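Local coordinates for carboxymuconolactone decarboxylase family protein (Methanocaldococcus jannaschii, PDB 3D7I), which probably acts as a peroxiredoxin-like oxidoreductase of the carboxymuconolactone decarboxylase (AhpD-like) family, possibly in oxygen detoxification, at residues Leu83-Val86 against Leu87-Gly91; Thr38-Tyr41 against Lys42-Lys45. All coordinates share one frame; numbering follows the deposited sequence.

Overall arrangement
Both contacts are local helix geometry, about 20 Å apart between centres and about 10 Å at their nearest atoms. Contact 2 starts a helix: 38-41 leads out of the loop after helix 20-33 into helix 41-53, partly at the surface, and its chemistry is polar, with an aspartate cap, a water bridge and a lysine lying over a tyrosine ring. Contact 1 finishes one: 83-86 and 87-91 form the last turns of helix 76-90, wholly buried among subunits, where aliphatic side chains predominate and one threonine hydroxyl folds back onto a main-chain oxygen, with a serine hydroxyl behind it. Both lie against the second subunit of the six-chain assembly, and contact 1 also meets a third and a fourth.

Contact 1: Leu83-Val86 against Leu87-Gly91; sequences LRVV and LLTSG. With SO4 (sulfate ion), chain E.
Leu83 opens the last turns of the helix by giving its carbonyl O to Leu87 N, an ordinary i to i+4 bond of 2.9 Å. One residue on, the carbonyl of Arg84 receives Leu88 N in the same way, while the arginine side chain leaves the turn altogether. Its chain bends about CG-CD (chi3 94°) and brings the guanidinium edge-on to a sulfate whose sulfur lies in the plane of the group. Arg84 NH1 and NH2 each reach O1 of the sulfate at 3.3 Å, with O4 and O2 as their respective second partners; all four bonds are weak. The ion, probably from the crystallisation liquor, also accepts from Asp21 N and Leu22 N of the fourth subunit, and Arg84 NH2 makes its stronger bond to Thr32 O of the second subunit.

Val85 O takes two donors from one residue. Thr89 N arrives almost straight in line with the carbonyl, and Thr89 OG1 comes to Val85 O more obliquely, at 2.9 Å. With chi1 at 63°, the threonine hydroxyl is folded back over the preceding turn, and Thr89 CG2 meets Val85 CG1 at 4.0 Å. Ser90 OG in turn donates to Thr89 OG1, making a short relay of hydroxyls.

Val86 O receives Ser90 N at 2.8 Å, but the bond is weak because it is strongly bent at the hydrogen (120°). Val86 CG1 lies 4.1 Å from Ser90 CB, and Gly91 then leaves helical geometry with a positive phi, also taking the N-cap position of the next helix.

Leu83 and Leu87 pack on helix 92-104, Val86 reaches Ala53 of helix 41-53, and Arg55 NH1 of the second subunit donates to Thr89 O.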
ATOM      1  N   LEU B  83       8.586 -10.631  12.909  1.00 20.16           N
ATOM      2  CA  LEU B  83       7.149 -10.382  12.889  1.00 19.84           C
ATOM      3  C   LEU B  83       6.701  -9.447  14.021  1.00 18.54           C
ATOM      4  O   LEU B  83       5.733  -8.690  13.867  1.00 19.11           O
ATOM      5  CB  LEU B  83       6.386 -11.688  12.902  1.00 20.98           C
ATOM      6  CG  LEU B  83       6.646 -12.597  11.697  1.00 20.66           C
ATOM      7  CD1 LEU B  83       5.647 -13.757  11.689  1.00 21.28           C
ATOM      8  CD2 LEU B  83       6.584 -11.798  10.354  1.00 22.33           C
ATOM      9  N   ARG B  84       7.451  -9.429  15.128  1.00 20.31           N
ATOM     10  CA  ARG B  84       7.166  -8.449  16.194  1.00 21.39           C
ATOM     11  C   ARG B  84       7.259  -7.031  15.641  1.00 20.18           C
ATOM     12  O   ARG B  84       6.409  -6.170  15.863  1.00 19.30           O
ATOM     13  CB  ARG B  84       8.141  -8.645  17.357  1.00 22.29           C
ATOM     14  CG  ARG B  84       7.984  -9.957  18.091  1.00 22.30           C
ATOM     15  CD  ARG B  84       9.131 -10.207  19.049  1.00 28.97           C
ATOM     16  NE  ARG B  84       8.827  -9.757  20.377  1.00 33.52           N
ATOM     17  CZ  ARG B  84       8.361 -10.518  21.369  1.00 23.68           C
ATOM     18  NH1 ARG B  84       8.113 -11.811  21.249  1.00 32.40           N
ATOM     19  NH2 ARG B  84       8.137  -9.958  22.507  1.00 24.82           N
ATOM     20  N   VAL B  85       8.283  -6.805  14.831  1.00 19.60           N
ATOM     21  CA  VAL B  85       8.467  -5.514  14.163  1.00 20.32           C
ATOM     22  C   VAL B  85       7.386  -5.239  13.121  1.00 20.03           C
ATOM     23  O   VAL B  85       6.904  -4.121  13.021  1.00 20.48           O
ATOM     24  CB  VAL B  85       9.876  -5.394  13.537  1.00 21.39           C
ATOM     25  CG1 VAL B  85      10.114  -3.948  12.993  1.00 22.27           C
ATOM     26  CG2 VAL B  85      10.961  -5.755  14.581  1.00 22.62           C
ATOM     27  N   VAL B  86       6.984  -6.256  12.347  1.00 19.59           N
ATOM     28  CA  VAL B  86       5.826  -6.118  11.461  1.00 19.33           C
ATOM     29  C   VAL B  86       4.584  -5.642  12.206  1.00 19.40           C
ATOM     30  O   VAL B  86       3.891  -4.769  11.719  1.00 20.61           O
ATOM     31  CB  VAL B  86       5.540  -7.432  10.688  1.00 19.39           C
ATOM     32  CG1 VAL B  86       4.261  -7.344   9.869  1.00 17.94           C
ATOM     33  CG2 VAL B  86       6.743  -7.748   9.774  1.00 21.42           C
ATOM     34  N   LEU B  87       4.287  -6.217  13.372  1.00 19.33           N
ATOM     35  CA  LEU B  87       3.139  -5.769  14.151  1.00 19.79           C
ATOM     36  C   LEU B  87       3.232  -4.279  14.451  1.00 18.98           C
ATOM     37  O   LEU B  87       2.294  -3.541  14.230  1.00 20.03           O
ATOM     38  CB  LEU B  87       3.042  -6.544  15.466  1.00 21.20           C
ATOM     39  CG  LEU B  87       2.016  -6.079  16.491  1.00 21.99           C
ATOM     40  CD1 LEU B  87       0.611  -6.162  15.939  1.00 24.06           C
ATOM     41  CD2 LEU B  87       2.177  -6.950  17.770  1.00 20.62           C
ATOM     42  N   LEU B  88       4.374  -3.843  14.958  1.00 20.94           N
ATOM     43  CA  LEU B  88       4.521  -2.443  15.370  1.00 21.06           C
ATOM     44  C   LEU B  88       4.433  -1.477  14.205  1.00 21.01           C
ATOM     45  O   LEU B  88       3.872  -0.402  14.341  1.00 22.38           O
ATOM     46  CB  LEU B  88       5.872  -2.260  16.064  1.00 23.55           C
ATOM     47  CG  LEU B  88       6.122  -0.933  16.779  1.00 25.01           C
ATOM     48  CD1 LEU B  88       5.195  -0.664  17.922  1.00 30.38           C
ATOM     49  CD2 LEU B  88       7.567  -0.992  17.293  1.00 27.84           C
ATOM     50  N   THR B  89       5.031  -1.865  13.077  1.00 21.25           N
ATOM     51  CA  THR B  89       5.083  -1.004  11.890  1.00 21.88           C
ATOM     52  C   THR B  89       3.835  -1.050  11.010  1.00 22.77           C
ATOM     53  O   THR B  89       3.569  -0.130  10.244  1.00 23.28           O
ATOM     54  CB  THR B  89       6.301  -1.336  11.028  1.00 21.84           C
ATOM     55  OG1 THR B  89       6.199  -2.682  10.552  1.00 22.90           O
ATOM     56  CG2 THR B  89       7.560  -1.097  11.791  1.00 25.52           C
ATOM     57  N   SER B  90       3.088  -2.137  11.117  1.00 20.63           N
ATOM     58  CA  SER B  90       2.134  -2.490  10.089  1.00 21.58           C
ATOM     59  C   SER B  90       0.768  -2.945  10.572  1.00 21.03           C
ATOM     60  O   SER B  90      -0.168  -3.029   9.755  1.00 23.05           O
ATOM     61  CB  SER B  90       2.752  -3.549   9.139  1.00 25.09           C
ATOM     62  OG  SER B  90       4.030  -3.120   8.667  1.00 24.41           O
ATOM     63  N   GLY B  91       0.631  -3.290  11.854  1.00 21.98           N
ATOM     64  CA  GLY B  91      -0.678  -3.608  12.418  1.00 20.22           C
ATOM     65  C   GLY B  91      -0.960  -5.100  12.571  1.00 20.13           C
ATOM     66  O   GLY B  91      -0.173  -5.951  12.126  1.00 19.52           O
TER
HETATM   67  S   SO4 E 106       7.350 -12.883  24.876  1.00 37.84           S
HETATM   68  O1  SO4 E 106       6.344 -12.336  24.033  1.00 40.55           O
HETATM   69  O2  SO4 E 106       8.210 -11.800  25.339  1.00 52.87           O
HETATM   70  O3  SO4 E 106       6.764 -13.571  26.050  1.00 41.65           O
HETATM   71  O4  SO4 E 106       8.085 -13.859  24.086  1.00 50.95           O

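Contact 2: Thr38-Tyr41 against Lys42-Lys45; sequences TLDY and KTQK
Asp40 and Tyr41 carry the backbone from an extended loop into the first turn of a helix, Asp40 O accepting from Gln44 N at 3.1 Å and Tyr41 O from Lys45 N at 2.8 Å. Asp40 is the N-cap. Its chi1 of 66° sets CG between its own N and carbonyl carbon, from where OD1 reaches forward to the first turn. That one oxygen is gripped twice: Thr43 N meets it nearly in line with the C-O bond, and Thr43 OG1 comes to Asp40 OD1 from above the carboxylate plane, also at 2.9 Å. The negative carboxylate therefore sits at the start of the helix, where the dipole would probably stabilise its charge. A valine in place of Thr43 would keep the backbone cap but is likely to leave OD1 with one grip fewer, freer to turn away from the helix end.

The methyl of Thr43, CG2, lies 4.2 Å from Leu39 CD1. Gln44 is tied back to the loop through a water that bridges Leu39 O and Gln44 OE1, the latter at 2.7 Å from the water; its NE2 bonds Val33 O and, in the second subunit, Asp81 O.

Tyr41 and Lys45 run side by side in the same direction. Lys45 CG lies over one face of the Tyr41 ring, 4.2 Å from its centroid, in a CH-pi contact. The bend at chi2 (-75°) keeps the rest of the lysine beside the ring, and Lys45 CE comes to 3.1 Å from Tyr41 OH.

The ring of Tyr41 also meets Phe34 edge-to-face, and both Tyr41 and Lys45 rest on Leu72 of helix 58-72. Lys42 stretches out to a salt bridge with Glu78 of helix 76-90, while Leu39 packs on Leu46 of the second subunit.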
ATOM      1  N   THR B  38      28.271  -3.632   4.944  1.00 26.34           N
ATOM      2  CA  THR B  38      28.449  -3.949   6.359  1.00 27.40           C
ATOM      3  C   THR B  38      27.528  -5.056   6.837  1.00 28.68           C
ATOM      4  O   THR B  38      27.977  -5.975   7.508  1.00 28.44           O
ATOM      5  CB  THR B  38      28.183  -2.719   7.280  1.00 30.61           C
ATOM      6  OG1 THR B  38      29.136  -1.692   7.000  1.00 34.12           O
ATOM      7  CG2 THR B  38      28.372  -3.078   8.759  1.00 27.91           C
ATOM      8  N   LEU B  39      26.239  -4.958   6.518  1.00 24.44           N
ATOM      9  CA  LEU B  39      25.256  -5.958   6.970  1.00 24.53           C
ATOM     10  C   LEU B  39      25.484  -7.265   6.227  1.00 26.73           C
ATOM     11  O   LEU B  39      25.793  -7.268   5.026  1.00 26.13           O
ATOM     12  CB  LEU B  39      23.827  -5.467   6.723  1.00 24.24           C
ATOM     13  CG  LEU B  39      23.424  -4.203   7.435  1.00 25.01           C
ATOM     14  CD1 LEU B  39      21.941  -3.906   7.172  1.00 23.26           C
ATOM     15  CD2 LEU B  39      23.724  -4.309   8.920  1.00 22.80           C
ATOM     16  N   ASP B  40      25.355  -8.379   6.938  1.00 25.77           N
ATOM     17  CA  ASP B  40      25.543  -9.671   6.291  1.00 26.59           C
ATOM     18  C   ASP B  40      24.261 -10.139   5.611  1.00 26.80           C
ATOM     19  O   ASP B  40      23.215  -9.514   5.721  1.00 24.07           O
ATOM     20  CB  ASP B  40      26.138 -10.704   7.266  1.00 27.84           C
ATOM     21  CG  ASP B  40      25.224 -11.067   8.412  1.00 31.36           C
ATOM     22  OD1 ASP B  40      23.991 -10.824   8.393  1.00 28.62           O
ATOM     23  OD2 ASP B  40      25.770 -11.633   9.383  1.00 33.78           O
ATOM     24  N   TYR B  41      24.376 -11.207   4.847  1.00 25.33           N
ATOM     25  CA  TYR B  41      23.265 -11.691   4.046  1.00 24.51           C
ATOM     26  C   TYR B  41      22.072 -12.113   4.906  1.00 25.46           C
ATOM     27  O   TYR B  41      20.917 -11.819   4.582  1.00 24.60           O
ATOM     28  CB  TYR B  41      23.776 -12.889   3.251  1.00 28.58           C
ATOM     29  CG  TYR B  41      22.835 -13.489   2.250  1.00 27.35           C
ATOM     30  CD1 TYR B  41      22.040 -12.700   1.434  1.00 42.63           C
ATOM     31  CD2 TYR B  41      22.788 -14.875   2.073  1.00 35.86           C
ATOM     32  CE1 TYR B  41      21.202 -13.275   0.486  1.00 45.32           C
ATOM     33  CE2 TYR B  41      21.959 -15.450   1.139  1.00 36.50           C
ATOM     34  CZ  TYR B  41      21.180 -14.652   0.342  1.00 41.69           C
ATOM     35  OH  TYR B  41      20.360 -15.229  -0.602  1.00 43.10           O
ATOM     36  N   LYS B  42      22.354 -12.800   6.002  1.00 24.17           N
ATOM     37  CA  LYS B  42      21.275 -13.173   6.940  1.00 26.03           C
ATOM     38  C   LYS B  42      20.449 -11.971   7.393  1.00 24.80           C
ATOM     39  O   LYS B  42      19.218 -12.028   7.389  1.00 24.41           O
ATOM     40  CB  LYS B  42      21.839 -13.905   8.143  1.00 26.17           C
ATOM     41  CG  LYS B  42      20.813 -14.363   9.172  1.00 31.58           C
ATOM     42  CD  LYS B  42      21.515 -14.962  10.399  1.00 33.11           C
ATOM     43  CE  LYS B  42      20.521 -15.573  11.384  1.00 42.88           C
ATOM     44  NZ  LYS B  42      21.209 -16.207  12.547  1.00 41.08           N
ATOM     45  N   THR B  43      21.122 -10.907   7.798  1.00 24.70           N
ATOM     46  CA  THR B  43      20.436  -9.694   8.246  1.00 23.81           C
ATOM     47  C   THR B  43      19.573  -9.095   7.143  1.00 24.23           C
ATOM     48  O   THR B  43      18.436  -8.714   7.370  1.00 23.25           O
ATOM     49  CB  THR B  43      21.412  -8.637   8.782  1.00 24.82           C
ATOM     50  OG1 THR B  43      22.122  -9.185   9.893  1.00 25.22           O
ATOM     51  CG2 THR B  43      20.681  -7.383   9.241  1.00 25.77           C
ATOM     52  N   GLN B  44      20.121  -9.022   5.939  1.00 23.43           N
ATOM     53  CA  GLN B  44      19.369  -8.531   4.811  1.00 22.86           C
ATOM     54  C   GLN B  44      18.153  -9.401   4.465  1.00 23.94           C
ATOM     55  O   GLN B  44      17.125  -8.869   4.098  1.00 22.91           O
ATOM     56  CB  GLN B  44      20.262  -8.392   3.588  1.00 24.01           C
ATOM     57  CG  GLN B  44      21.277  -7.307   3.686  1.00 22.72           C
ATOM     58  CD  GLN B  44      22.036  -7.157   2.401  1.00 23.02           C
ATOM     59  OE1 GLN B  44      22.709  -8.095   1.986  1.00 25.62           O
ATOM     60  NE2 GLN B  44      21.946  -5.977   1.768  1.00 24.23           N
ATOM     61  N   LYS B  45      18.291 -10.714   4.546  1.00 23.49           N
ATOM     62  CA  LYS B  45      17.156 -11.604   4.298  1.00 22.94           C
ATOM     63  C   LYS B  45      16.062 -11.461   5.360  1.00 23.73           C
ATOM     64  O   LYS B  45      14.884 -11.537   5.041  1.00 23.97           O
ATOM     65  CB  LYS B  45      17.617 -13.064   4.196  1.00 26.12           C
ATOM     66  CG  LYS B  45      18.224 -13.348   2.839  1.00 37.14           C
ATOM     67  CD  LYS B  45      17.153 -13.469   1.744  1.00 40.63           C
ATOM     68  CE  LYS B  45      17.831 -13.642   0.384  1.00 46.64           C
ATOM     69  NZ  LYS B  45      16.871 -13.745  -0.756  1.00 41.05           N
TER
HETATM   70  O   HOH W   1      25.213  -8.807   2.677  1.00 25.51           O